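Local coordinates for thioredoxin (H-type,TRX-H) (Edwardsiella tarda, PDB 5ZF2), which inhibits host ASK1-MAPK signalling cascades as a thioredoxin-like effector, promoting bacterial pathogenesis during infection, and is probably an oxidoreductase, at residues 8-11 with 12-16; 31-34 with 35-39; 43-46 with 47-50; 55-58 with 59-62; 77-81 with 82-86. All coordinates share one frame; numbering follows the deposited sequence.

Contact 1. Residues 8-11 with 12-16; sequences AAFT and QAQAS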
loop_
_atom_site.group_PDB
_atom_site.type_symbol
_atom_site.label_atom_id
_atom_site.label_comp_id
_atom_site.label_asym_id
_atom_site.label_seq_id
_atom_site.Cartn_x
_atom_site.Cartn_y
_atom_site.Cartn_z
ATOM N N ALA A 8 5.176 -6.990 13.016
ATOM C CA ALA A 8 6.546 -6.612 13.348
ATOM C C ALA A 8 7.222 -5.877 12.195
ATOM O O ALA A 8 7.938 -4.894 12.414
ATOM C CB ALA A 8 7.357 -7.844 13.745
ATOM N N ALA A 9 7.037 -6.341 10.957
ATOM C CA ALA A 9 7.694 -5.633 9.865
ATOM C C ALA A 9 7.081 -4.248 9.647
ATOM O O ALA A 9 7.794 -3.299 9.304
ATOM C CB ALA A 9 7.645 -6.469 8.584
ATOM N N PHE A 10 5.769 -4.109 9.824
ATOM C CA PHE A 10 5.137 -2.800 9.640
ATOM C C PHE A 10 5.612 -1.807 10.695
ATOM O O PHE A 10 5.969 -0.662 10.373
ATOM C CB PHE A 10 3.613 -2.931 9.682
ATOM C CG PHE A 10 2.885 -1.620 9.563
ATOM C CD1 PHE A 10 2.730 -1.001 8.330
ATOM C CD2 PHE A 10 2.355 -1.008 10.685
ATOM C CE1 PHE A 10 2.036 0.221 8.232
ATOM C CE2 PHE A 10 1.678 0.216 10.597
ATOM C CZ PHE A 10 1.516 0.819 9.370
ATOM N N THR A 11 5.621 -2.219 11.967
ATOM C CA THR A 11 6.022 -1.294 13.018
ATOM C C THR A 11 7.478 -0.880 12.841
ATOM O O THR A 11 7.831 0.290 13.051
ATOM C CB THR A 11 5.799 -1.903 14.413
ATOM O OG1 THR A 11 6.717 -2.965 14.633
ATOM C CG2 THR A 11 4.382 -2.443 14.578
ATOM N N GLN A 12 8.333 -1.811 12.406
ATOM C CA GLN A 12 9.728 -1.452 12.190
ATOM C C GLN A 12 9.865 -0.496 11.008
ATOM O O GLN A 12 10.644 0.463 11.069
ATOM C CB GLN A 12 10.570 -2.709 11.991
ATOM C CG GLN A 12 12.019 -2.436 11.668
ATOM C CD GLN A 12 12.495 -3.239 10.475
ATOM O OE1 GLN A 12 12.845 -4.408 10.618
ATOM N NE2 GLN A 12 12.471 -2.634 9.283
ATOM N N ALA A 13 9.095 -0.716 9.936
ATOM C CA ALA A 13 9.100 0.240 8.828
ATOM C C ALA A 13 8.637 1.629 9.279
ATOM O O ALA A 13 9.259 2.642 8.930
ATOM C CB ALA A 13 8.226 -0.275 7.676
ATOM N N GLN A 14 7.569 1.704 10.075
ATOM C CA GLN A 14 7.075 3.013 10.512
ATOM C C GLN A 14 8.081 3.752 11.381
ATOM O O GLN A 14 8.136 4.988 11.353
ATOM C CB GLN A 14 5.762 2.864 11.277
ATOM C CG GLN A 14 4.626 2.373 10.410
ATOM C CD GLN A 14 4.060 3.470 9.530
ATOM O OE1 GLN A 14 4.713 3.933 8.590
ATOM N NE2 GLN A 14 2.838 3.889 9.832
ATOM N N ALA A 15 8.857 3.035 12.183
ATOM C CA ALA A 15 9.850 3.683 13.028
ATOM C C ALA A 15 11.124 4.068 12.268
ATOM O O ALA A 15 11.927 4.848 12.792
ATOM C CB ALA A 15 10.197 2.766 14.202
ATOM N N SER A 16 11.303 3.580 11.038
ATOM C CA SER A 16 12.535 3.763 10.284
ATOM C C SER A 16 12.678 5.148 9.665
ATOM O O SER A 16 13.783 5.506 9.248
ATOM C CB SER A 16 12.612 2.740 9.146
ATOM O OG SER A 16 11.686 3.091 8.114
#
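F10 sends its ring out with CG anti to the backbone N (chi1 177°), while Q14, one turn further along the same helix, starts beside its own N and then folds back at chi2 (-77°); together these rotations lay the glutamine chain on the phenyl ring. The touch is a CH-pi contact in which Q14 CG stands 3.8 Å from the centroid of the F10 ring, above one face and displaced toward the rim on the CZ and CE2 side. The amide continues outward past the CZ end of the ring, with Q14 NE2 3.4 Å from F10 CZ. Its plane is turned 41° from the ring plane, so it does not stack on the ring; only CG sits over the face. The backbone fixes the spacing that makes this overlap possible: Q14 N donates to F10 O at 2.9 Å, and the bonds from Q12 N to A8 O, A13 N to A9 O and A15 N to T11 O continue the alpha-helical ladder on either side. Further on, A13 O is gripped twice by one residue, taking S16 N at 3.1 Å and the hydroxyl S16 OG at 2.6 Å; the same OG is also hydrogen-bonded to A18 N. The buried side of helix 7-15 rests on the central sheet. F10 packs against V20 and V22 of strand 20-25 and meets F68 of helix 62-68 edge to face, whereas A9 and A13 lie on F54 of strand 52-57, and A13 also touches V20.

Contact 2. Residues 31-34 with 35-39; sequences VCKR and QEREL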
loop_
_atom_site.group_PDB
_atom_site.type_symbol
_atom_site.label_atom_id
_atom_site.label_comp_id
_atom_site.label_asym_id
_atom_site.label_seq_id
_atom_site.Cartn_x
_atom_site.Cartn_y
_atom_site.Cartn_z
ATOM N N VAL A 31 -10.152 -5.311 -9.849
ATOM C CA VAL A 31 -9.531 -4.034 -9.625
ATOM C C VAL A 31 -8.170 -4.195 -8.976
ATOM O O VAL A 31 -7.225 -3.619 -9.437
ATOM C CB VAL A 31 -10.443 -3.036 -8.880
ATOM C CG1 VAL A 31 -9.678 -1.768 -8.536
ATOM C CG2 VAL A 31 -11.639 -2.676 -9.741
ATOM N N CYS A 32 -8.083 -5.044 -7.964
ATOM C CA CYS A 32 -6.828 -5.282 -7.281
ATOM C C CYS A 32 -5.762 -5.775 -8.209
ATOM O O CYS A 32 -4.664 -5.345 -8.141
ATOM C CB CYS A 32 -6.962 -6.236 -6.131
ATOM S SG CYS A 32 -7.890 -5.618 -4.754
ATOM N N LYS A 33 -6.137 -6.717 -9.052
ATOM C CA LYS A 33 -5.264 -7.255 -10.076
ATOM C C LYS A 33 -4.717 -6.158 -10.955
ATOM O O LYS A 33 -3.555 -5.967 -11.033
ATOM C CB LYS A 33 -6.044 -8.271 -10.900
ATOM C CG LYS A 33 -5.245 -9.435 -11.383
ATOM C CD LYS A 33 -4.201 -9.831 -10.391
ATOM C CE LYS A 33 -2.828 -9.556 -10.922
ATOM N NZ LYS A 33 -1.893 -10.580 -10.389
ATOM N N ARG A 34 -5.605 -5.418 -11.557
ATOM C CA ARG A 34 -5.322 -4.228 -12.303
ATOM C C ARG A 34 -4.405 -3.192 -11.629
ATOM O O ARG A 34 -3.462 -2.762 -12.196
ATOM C CB ARG A 34 -6.637 -3.581 -12.623
ATOM C CG ARG A 34 -6.695 -2.789 -13.897
ATOM C CD ARG A 34 -8.014 -3.014 -14.674
ATOM N NE ARG A 34 -9.271 -3.034 -13.898
ATOM C CZ ARG A 34 -10.266 -3.905 -14.082
ATOM N NH1 ARG A 34 -10.178 -4.887 -14.970
ATOM N NH2 ARG A 34 -11.353 -3.829 -13.351
ATOM N N GLN A 35 -4.700 -2.821 -10.406
ATOM C CA GLN A 35 -3.784 -2.039 -9.607
ATOM C C GLN A 35 -2.389 -2.640 -9.539
ATOM O O GLN A 35 -1.442 -1.978 -9.841
ATOM C CB GLN A 35 -4.327 -1.817 -8.197
ATOM C CG GLN A 35 -5.357 -0.723 -8.081
ATOM C CD GLN A 35 -5.811 -0.511 -6.672
ATOM O OE1 GLN A 35 -5.795 -1.406 -5.864
ATOM N NE2 GLN A 35 -6.230 0.673 -6.383
ATOM N N GLU A 36 -2.302 -3.900 -9.137
ATOM C CA GLU A 36 -1.025 -4.558 -8.925
ATOM C C GLU A 36 -0.147 -4.474 -10.156
ATOM O O GLU A 36 0.956 -4.088 -10.082
ATOM C CB GLU A 36 -1.176 -5.999 -8.435
ATOM C CG GLU A 36 0.108 -6.819 -8.474
ATOM C CD GLU A 36 -0.050 -8.220 -7.917
ATOM O OE1 GLU A 36 0.503 -8.519 -6.843
ATOM O OE2 GLU A 36 -0.740 -9.038 -8.542
ATOM N N ARG A 37 -0.696 -4.782 -11.299
ATOM C CA ARG A 37 -0.074 -4.528 -12.581
ATOM C C ARG A 37 0.627 -3.213 -12.759
ATOM O O ARG A 37 1.685 -3.126 -13.255
ATOM C CB ARG A 37 -1.126 -4.575 -13.674
ATOM C CG ARG A 37 -1.227 -5.873 -14.322
ATOM C CD ARG A 37 -1.606 -6.949 -13.374
ATOM N NE ARG A 37 -2.634 -7.760 -13.973
ATOM C CZ ARG A 37 -2.416 -8.996 -14.333
ATOM N NH1 ARG A 37 -1.211 -9.504 -14.134
ATOM N NH2 ARG A 37 -3.372 -9.712 -14.887
ATOM N N GLU A 38 -0.060 -2.172 -12.427
ATOM C CA GLU A 38 0.419 -0.820 -12.680
ATOM C C GLU A 38 1.336 -0.319 -11.584
ATOM O O GLU A 38 2.234 0.482 -11.860
ATOM C CB GLU A 38 -0.781 0.119 -12.844
ATOM C CG GLU A 38 -1.659 -0.350 -14.023
ATOM C CD GLU A 38 -2.984 0.385 -14.106
ATOM O OE1 GLU A 38 -3.340 1.040 -13.111
ATOM O OE2 GLU A 38 -3.659 0.255 -15.149
ATOM N N LEU A 39 1.120 -0.783 -10.354
ATOM C CA LEU A 39 1.959 -0.416 -9.226
ATOM C C LEU A 39 3.324 -1.110 -9.267
ATOM O O LEU A 39 4.333 -0.519 -8.855
ATOM C CB LEU A 39 1.228 -0.750 -7.927
ATOM C CG LEU A 39 0.103 0.212 -7.540
ATOM C CD1 LEU A 39 -0.634 -0.347 -6.356
ATOM C CD2 LEU A 39 0.657 1.600 -7.250
HETATM O O HOH W 1 -0.199 -12.019 -13.012
#
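K33 folds back over the next turn of its helix to meet both E36 and R37. Its CB leaves the backbone heading away from residues 35-39, but bends at chi2 (35°) and at the two torsions beyond it bring the rest of the chain round. CG passes alongside the arginine, 4.0 Å from R37 NE, and CD comes 4.0 Å from E36 OE2. CE does more: it sits 3.4 Å above the plane of the R37 guanidinium, over its centre, and 3.2 Å from E36 OE2. At the tip, K33 NZ forms a salt bridge of 2.7 Å with E36 OE2, reaching the oxygen nearly in line with its C-O bond. E36 presents that oxygen on an extended chain, while its OE1 makes a long, weak ion pair with K55. The two cations come close, K33 NZ lying 4.0 Å from R37 NH1, and one water accepts weak hydrogen bonds from both; the E36 carboxylate, paired with K33, may offset part of the repulsion. Below, the helical ladder runs on, with R37 N bonded to K33 O at 3.1 Å and Q35 N to V31 O at 2.8 Å, though the rung from E38 N to R34 O is weak. On the inner side Q35 stretches out to give its NE2 to E91 O. C32, buried in the first turns, accepts E36 N on its O; with C29 it matches the CxxC pattern at a helix start, consistent with the thioredoxin active-site motif and with helix 30-43 as the alpha segment of a beta-alpha-beta unit.

Contact 3. Residues 43-46 with 47-50; sequences FAQP and AQRD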
loop_
_atom_site.group_PDB
_atom_site.type_symbol
_atom_site.label_atom_id
_atom_site.label_comp_id
_atom_site.label_asym_id
_atom_site.label_seq_id
_atom_site.Cartn_x
_atom_site.Cartn_y
_atom_site.Cartn_z
ATOM N N PHE A 43 6.880 0.685 -8.226
ATOM C CA PHE A 43 7.663 0.378 -7.036
ATOM C C PHE A 43 9.155 0.271 -7.325
ATOM O O PHE A 43 9.962 0.394 -6.401
ATOM C CB PHE A 43 7.179 -0.932 -6.405
ATOM C CG PHE A 43 5.769 -0.872 -5.874
ATOM C CD1 PHE A 43 5.203 0.352 -5.510
ATOM C CD2 PHE A 43 5.025 -2.035 -5.725
ATOM C CE1 PHE A 43 3.904 0.424 -4.999
ATOM C CE2 PHE A 43 3.716 -1.985 -5.228
ATOM C CZ PHE A 43 3.170 -0.754 -4.845
ATOM N N ALA A 44 9.543 0.024 -8.571
ATOM C CA ALA A 44 10.948 -0.176 -8.917
ATOM C C ALA A 44 11.616 1.109 -9.390
ATOM O O ALA A 44 12.828 1.115 -9.636
ATOM C CB ALA A 44 11.067 -1.248 -10.002
ATOM N N GLN A 45 10.854 2.181 -9.543
ATOM C CA GLN A 45 11.394 3.426 -10.056
ATOM C C GLN A 45 12.224 4.122 -8.982
ATOM O O GLN A 45 11.925 3.994 -7.794
ATOM C CB GLN A 45 10.260 4.343 -10.513
ATOM C CG GLN A 45 9.632 3.887 -11.794
ATOM C CD GLN A 45 8.475 4.762 -12.215
ATOM O OE1 GLN A 45 8.167 5.782 -11.575
ATOM N NE2 GLN A 45 7.821 4.373 -13.304
ATOM N N PRO A 46 13.240 4.898 -9.383
ATOM C CA PRO A 46 14.160 5.488 -8.393
ATOM C C PRO A 46 13.480 6.373 -7.376
ATOM O O PRO A 46 13.928 6.431 -6.222
ATOM C CB PRO A 46 15.134 6.303 -9.261
ATOM C CG PRO A 46 14.992 5.758 -10.634
ATOM C CD PRO A 46 13.607 5.259 -10.767
ATOM N N ALA A 47 12.420 7.083 -7.771
ATOM C CA ALA A 47 11.714 7.937 -6.826
ATOM C C ALA A 47 11.099 7.134 -5.693
ATOM O O ALA A 47 10.853 7.685 -4.618
ATOM C CB ALA A 47 10.615 8.724 -7.541
ATOM N N GLN A 48 10.791 5.854 -5.934
ATOM C CA GLN A 48 10.219 4.949 -4.937
ATOM C C GLN A 48 11.277 4.156 -4.160
ATOM O O GLN A 48 10.928 3.196 -3.458
ATOM C CB GLN A 48 9.249 3.970 -5.600
ATOM C CG GLN A 48 7.796 4.469 -5.692
ATOM C CD GLN A 48 7.686 5.713 -6.565
ATOM O OE1 GLN A 48 7.820 5.636 -7.799
ATOM N NE2 GLN A 48 7.483 6.870 -5.932
ATOM N N ARG A 49 12.550 4.543 -4.245
ATOM C CA ARG A 49 13.622 3.655 -3.781
ATOM C C ARG A 49 13.542 3.390 -2.277
ATOM O O ARG A 49 14.007 2.342 -1.811
ATOM C CB ARG A 49 14.994 4.237 -4.147
ATOM C CG ARG A 49 15.356 5.476 -3.342
ATOM C CD ARG A 49 16.797 5.927 -3.548
ATOM N NE ARG A 49 16.974 6.654 -4.785
ATOM C CZ ARG A 49 17.003 7.979 -4.884
ATOM N NH1 ARG A 49 16.862 8.730 -3.805
ATOM N NH2 ARG A 49 17.177 8.551 -6.069
ATOM N N ASP A 50 12.966 4.314 -1.498
ATOM C CA ASP A 50 12.862 4.125 -0.056
ATOM C C ASP A 50 11.506 3.584 0.382
ATOM O O ASP A 50 11.298 3.359 1.577
ATOM C CB ASP A 50 13.128 5.438 0.675
ATOM C CG ASP A 50 14.553 5.938 0.464
ATOM O OD1 ASP A 50 15.488 5.106 0.408
ATOM O OD2 ASP A 50 14.728 7.158 0.330
#
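R49 curls over the carbonyl of P46, and almost its whole side chain overlaps that one oxygen. Its CB is 3.2 Å from P46 O, CG 3.4 Å, and the guanidinium then turns one face to the same atom, with CZ 3.7 Å from P46 O. A chi1 of 70°, which places CG between the backbone N and the carbonyl carbon, starts the curl, and a bend at chi3 (79°) completes it. The charged group lies over the carbonyl oxygen without a hydrogen bond to it; the attraction there would be electrostatic. What does bond there is the backbone: R49 N donates to P46 O at 3.1 Å, from 65° out of the carbonyl plane. Q48 N repeats the pattern one residue earlier, reaching Q45 O at 2.9 Å. Bonds of this i to i+3 spacing mark a short 3-10 turn around P46 and A47, set in the connection that carries the chain from helix 30-43 to strand 52-57 in the beta-alpha-beta crossover. On the inner side, Q48 brings its CB up to two carbonyl oxygens, 3.5 Å from Q45 O and 3.7 Å from F43 O, and its chain runs beside that of Q45, both heading the same way. Q48 is buried against L101 and T102 of helix 94-102. F43 packs against L101 as well, and its ring also touches L51, which immediately precedes the strand.

Contact 4. Residues 55-58 with 59-62; sequences KVNF and DTQK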
loop_
_atom_site.group_PDB
_atom_site.type_symbol
_atom_site.label_atom_id
_atom_site.label_comp_id
_atom_site.label_asym_id
_atom_site.label_seq_id
_atom_site.Cartn_x
_atom_site.Cartn_y
_atom_site.Cartn_z
ATOM N N LYS A 55 1.614 -5.663 1.707
ATOM C CA LYS A 55 0.394 -6.198 1.123
ATOM C C LYS A 55 -0.458 -6.799 2.233
ATOM O O LYS A 55 -0.046 -7.764 2.894
ATOM C CB LYS A 55 0.719 -7.237 0.050
ATOM C CG LYS A 55 1.555 -6.696 -1.132
ATOM C CD LYS A 55 0.686 -6.114 -2.253
ATOM C CE LYS A 55 1.531 -5.739 -3.484
ATOM N NZ LYS A 55 2.113 -6.924 -4.201
ATOM N N VAL A 56 -1.637 -6.218 2.434
ATOM C CA VAL A 56 -2.602 -6.659 3.430
ATOM C C VAL A 56 -3.679 -7.453 2.709
ATOM O O VAL A 56 -4.353 -6.927 1.814
ATOM C CB VAL A 56 -3.215 -5.463 4.182
ATOM C CG1 VAL A 56 -4.216 -5.949 5.250
ATOM C CG2 VAL A 56 -2.117 -4.620 4.835
ATOM N N ASN A 57 -3.822 -8.725 3.076
ATOM C CA ASN A 57 -4.833 -9.570 2.461
ATOM C C ASN A 57 -6.171 -9.278 3.137
ATOM O O ASN A 57 -6.379 -9.606 4.311
ATOM C CB ASN A 57 -4.440 -11.041 2.564
ATOM C CG ASN A 57 -5.414 -11.963 1.836
ATOM O OD1 ASN A 57 -6.622 -11.721 1.799
ATOM N ND2 ASN A 57 -4.875 -13.022 1.228
ATOM N N PHE A 58 -7.080 -8.653 2.391
ATOM C CA PHE A 58 -8.394 -8.318 2.938
ATOM C C PHE A 58 -9.092 -9.531 3.564
ATOM O O PHE A 58 -9.791 -9.406 4.579
ATOM C CB PHE A 58 -9.249 -7.701 1.833
ATOM C CG PHE A 58 -10.611 -7.274 2.295
ATOM C CD1 PHE A 58 -11.674 -8.171 2.277
ATOM C CD2 PHE A 58 -10.829 -5.976 2.739
ATOM C CE1 PHE A 58 -12.940 -7.793 2.706
ATOM C CE2 PHE A 58 -12.104 -5.582 3.172
ATOM C CZ PHE A 58 -13.150 -6.495 3.148
ATOM N N ASP A 59 -8.911 -10.712 2.988
ATOM C CA ASP A 59 -9.642 -11.870 3.492
ATOM C C ASP A 59 -9.066 -12.434 4.791
ATOM O O ASP A 59 -9.832 -12.955 5.609
ATOM C CB ASP A 59 -9.694 -12.976 2.433
ATOM C CG ASP A 59 -10.560 -12.603 1.238
ATOM O OD1 ASP A 59 -11.519 -11.820 1.403
ATOM O OD2 ASP A 59 -10.296 -13.113 0.129
ATOM N N THR A 60 -7.751 -12.345 5.024
ATOM C CA THR A 60 -7.143 -13.115 6.103
ATOM C C THR A 60 -6.532 -12.298 7.237
ATOM O O THR A 60 -6.135 -12.890 8.247
ATOM C CB THR A 60 -6.059 -14.043 5.538
ATOM O OG1 THR A 60 -5.000 -13.250 4.992
ATOM C CG2 THR A 60 -6.623 -14.929 4.430
ATOM N N GLN A 61 -6.439 -10.977 7.122
ATOM C CA GLN A 61 -5.775 -10.158 8.133
ATOM C C GLN A 61 -6.755 -9.106 8.653
ATOM O O GLN A 61 -6.576 -7.907 8.436
ATOM C CB GLN A 61 -4.477 -9.541 7.538
ATOM C CG GLN A 61 -3.567 -10.637 6.925
ATOM C CD GLN A 61 -2.223 -10.101 6.417
ATOM O OE1 GLN A 61 -2.120 -9.677 5.267
ATOM N NE2 GLN A 61 -1.177 -10.167 7.261
ATOM N N LYS A 62 -7.782 -9.569 9.384
ATOM C CA LYS A 62 -8.852 -8.672 9.788
ATOM C C LYS A 62 -8.395 -7.679 10.857
ATOM O O LYS A 62 -8.868 -6.535 10.880
ATOM C CB LYS A 62 -10.050 -9.508 10.249
ATOM C CG LYS A 62 -10.590 -10.413 9.118
ATOM C CD LYS A 62 -11.136 -9.523 7.991
ATOM C CE LYS A 62 -12.062 -10.247 7.036
ATOM N NZ LYS A 62 -12.353 -9.445 5.802
HETATM O O HOH W 2 -0.238 -10.666 3.716
HETATM O O HOH W 3 -7.431 -12.696 -0.595
#
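N57 holds CG anti to its backbone N (chi1 -175°), a setting that turns OD1 forward along the chain to accept D59 N at 2.8 Å and close an Asx turn. One water then joins N57 OD1 to D59 OD2. T60 sets its hydroxyl over one face of the N57 amide, OG1 lying 3.3 Å from N57 CB. Q61 works in the reverse direction: extended beyond CG, it reaches back to the strand and takes N57 N on OE1 at 2.9 Å, a nearly straight bond (174°) on a lone pair in the amide plane. A second water links the same OE1 to K55 O. N57 O is shared by T60 N and Q61 N. K62, bent at chi2 (-65°), swings NZ back to F58 O at 2.8 Å, where the ammonium also makes an off-centre cation-pi contact 4.0 Å from the F58 ring centroid; D59 OD1 stands at the edge of that ring. Q61 is the N-cap residue of helix 62-68, so the turn joins this helix to strand 52-57, whose V56 touches V22 of strand 20-25 and A64 and L65 of the helix.

Contact 5. Residues 77-81 with 82-86; sequences ILYRN and GQEVR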
loop_
_atom_site.group_PDB
_atom_site.type_symbol
_atom_site.label_atom_id
_atom_site.label_comp_id
_atom_site.label_asym_id
_atom_site.label_seq_id
_atom_site.Cartn_x
_atom_site.Cartn_y
_atom_site.Cartn_z
ATOM N N ILE A 77 -2.983 3.167 1.241
ATOM C CA ILE A 77 -2.747 4.177 2.267
ATOM C C ILE A 77 -1.268 4.504 2.293
ATOM O O ILE A 77 -0.436 3.608 2.463
ATOM C CB ILE A 77 -3.183 3.714 3.662
ATOM C CG1 ILE A 77 -4.614 3.155 3.614
ATOM C CG2 ILE A 77 -3.017 4.915 4.652
ATOM C CD1 ILE A 77 -5.023 2.426 4.910
ATOM N N LEU A 78 -0.938 5.776 2.170
ATOM C CA LEU A 78 0.462 6.183 2.112
ATOM C C LEU A 78 0.820 6.821 3.444
ATOM O O LEU A 78 0.104 7.699 3.927
ATOM C CB LEU A 78 0.727 7.152 0.955
ATOM C CG LEU A 78 2.188 7.622 0.837
ATOM C CD1 LEU A 78 3.153 6.434 0.522
ATOM C CD2 LEU A 78 2.350 8.720 -0.213
ATOM N N TYR A 79 1.910 6.364 4.042
ATOM C CA TYR A 79 2.446 6.959 5.256
ATOM C C TYR A 79 3.793 7.590 4.966
ATOM O O TYR A 79 4.567 7.081 4.151
ATOM C CB TYR A 79 2.625 5.915 6.370
ATOM C CG TYR A 79 1.353 5.303 6.849
ATOM C CD1 TYR A 79 0.743 4.304 6.123
ATOM C CD2 TYR A 79 0.764 5.715 8.039
ATOM C CE1 TYR A 79 -0.423 3.720 6.551
ATOM C CE2 TYR A 79 -0.424 5.142 8.478
ATOM C CZ TYR A 79 -1.005 4.152 7.725
ATOM O OH TYR A 79 -2.151 3.557 8.141
ATOM N N ARG A 80 4.074 8.703 5.646
ATOM C CA ARG A 80 5.413 9.282 5.662
ATOM C C ARG A 80 5.763 9.577 7.110
ATOM O O ARG A 80 4.945 10.140 7.848
ATOM C CB ARG A 80 5.507 10.542 4.782
ATOM C CG ARG A 80 5.491 10.195 3.286
ATOM C CD ARG A 80 5.557 11.401 2.356
ATOM N NE ARG A 80 5.613 10.987 0.957
ATOM C CZ ARG A 80 5.195 11.748 -0.046
ATOM N NH1 ARG A 80 4.705 12.934 0.224
ATOM N NH2 ARG A 80 5.255 11.341 -1.315
ATOM N N ASN A 81 6.945 9.122 7.524
ATOM C CA ASN A 81 7.438 9.309 8.882
ATOM C C ASN A 81 6.446 8.766 9.906
ATOM O O ASN A 81 6.293 9.322 11.003
ATOM C CB ASN A 81 7.759 10.784 9.161
ATOM C CG ASN A 81 8.694 10.955 10.342
ATOM O OD1 ASN A 81 9.591 10.132 10.566
ATOM N ND2 ASN A 81 8.465 12.005 11.132
ATOM N N GLY A 82 5.753 7.687 9.545
ATOM C CA GLY A 82 4.874 7.010 10.480
ATOM C C GLY A 82 3.481 7.582 10.585
ATOM O O GLY A 82 2.726 7.151 11.457
ATOM N N GLN A 83 3.102 8.531 9.719
ATOM C CA GLN A 83 1.797 9.165 9.802
ATOM C C GLN A 83 1.108 9.109 8.451
ATOM O O GLN A 83 1.747 9.291 7.415
ATOM C CB GLN A 83 1.931 10.636 10.264
ATOM C CG GLN A 83 2.758 10.803 11.517
ATOM C CD GLN A 83 2.931 12.266 11.901
ATOM O OE1 GLN A 83 2.086 13.102 11.585
ATOM N NE2 GLN A 83 4.042 12.583 12.559
ATOM N N GLU A 84 -0.201 8.890 8.460
ATOM C CA GLU A 84 -0.938 8.776 7.205
ATOM C C GLU A 84 -0.952 10.120 6.492
ATOM O O GLU A 84 -1.275 11.145 7.104
ATOM C CB GLU A 84 -2.370 8.312 7.465
ATOM C CG GLU A 84 -3.230 8.335 6.201
ATOM C CD GLU A 84 -4.624 7.725 6.380
ATOM O OE1 GLU A 84 -4.852 6.928 7.323
ATOM O OE2 GLU A 84 -5.509 8.051 5.562
ATOM N N VAL A 85 -0.589 10.110 5.212
ATOM C CA VAL A 85 -0.588 11.303 4.374
ATOM C C VAL A 85 -1.821 11.355 3.483
ATOM O O VAL A 85 -2.390 12.421 3.276
ATOM C CB VAL A 85 0.709 11.354 3.533
ATOM C CG1 VAL A 85 0.605 12.403 2.431
ATOM C CG2 VAL A 85 1.898 11.665 4.428
ATOM N N ARG A 86 -2.257 10.215 2.947
ATOM C CA ARG A 86 -3.420 10.173 2.069
ATOM C C ARG A 86 -3.783 8.722 1.830
ATOM O O ARG A 86 -2.965 7.813 2.033
ATOM C CB ARG A 86 -3.154 10.870 0.715
ATOM C CG ARG A 86 -1.843 10.423 0.064
ATOM C CD ARG A 86 -1.535 11.267 -1.170
ATOM N NE ARG A 86 -0.207 10.993 -1.690
ATOM C CZ ARG A 86 0.835 11.820 -1.593
ATOM N NH1 ARG A 86 0.716 13.008 -1.006
ATOM N NH2 ARG A 86 2.002 11.450 -2.107
HETATM O O HOH W 4 -3.967 5.211 9.135
HETATM O O HOH W 5 5.857 10.608 13.245
#
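L78 and R86 meet in a beta hairpin made of strands 75-80 and 83-89, closed by a type I' turn from R80 to Q83 and distorted by a classic beta bulge in which V85 and R86 both face L78. Two strong bonds mark the bulge: L78 N to R86 O at 2.9 Å and V85 N to L78 O at 2.8 Å. Nearer the turn, R80 and Q83 form a hydrogen-bonded pair, and N81 and G82 take the left-handed backbone angles that a type I' turn requires. On the L78 side of the sheet, L78 CD2 touches R86 NH2 at 3.3 Å and also lies over one face of the R80 guanidinium. R80 NH2 and R86 NH2 approach to 3.3 Å with their guanidinium planes perpendicular (90°). That closeness of like charges is probably eased by carbonyls at the end of helix 94-102, since R86 NE bonds to F100 O and R80 NH2 weakly to L101 O. On the other side, E84 runs extended with CG anti to its backbone N (chi1 173°) and rests its CD 3.7 Å from I77 CG2. R87 NE holds the glutamate through a salt bridge to OE2, while Y79 CD2 comes 3.3 Å from E84 N and its ring packs against V20, V22 and F68. One water joins the two ends, 2.6 Å from Y79 OH and 2.6 Å from E84 OE1.

How the contacts relate
None of the five contacts is wholly core: contacts 1 and 2 are partly buried helix turns whose inward side is apolar in contact 1 and partly polar in contact 2, whereas contacts 3, 4 and 5 are surface turns or hairpins. Their chemistry follows place. Contact 1 relies on CH-pi packing, contact 2 on an outward salt bridge, contacts 3 and 4 on backbone carbonyls gripped at turns, and contact 5 on strand-to-strand bonds and close arginines. Contacts 4 and 5 reach the same sheet. Contact 3 follows contact 2 along the chain. Contacts 2 and 4 meet through a long, weak E36-K55 ion pair. Contacts 1 and 5 touch where Q14 NE2 packs 3.3 Å from Y79 CD2.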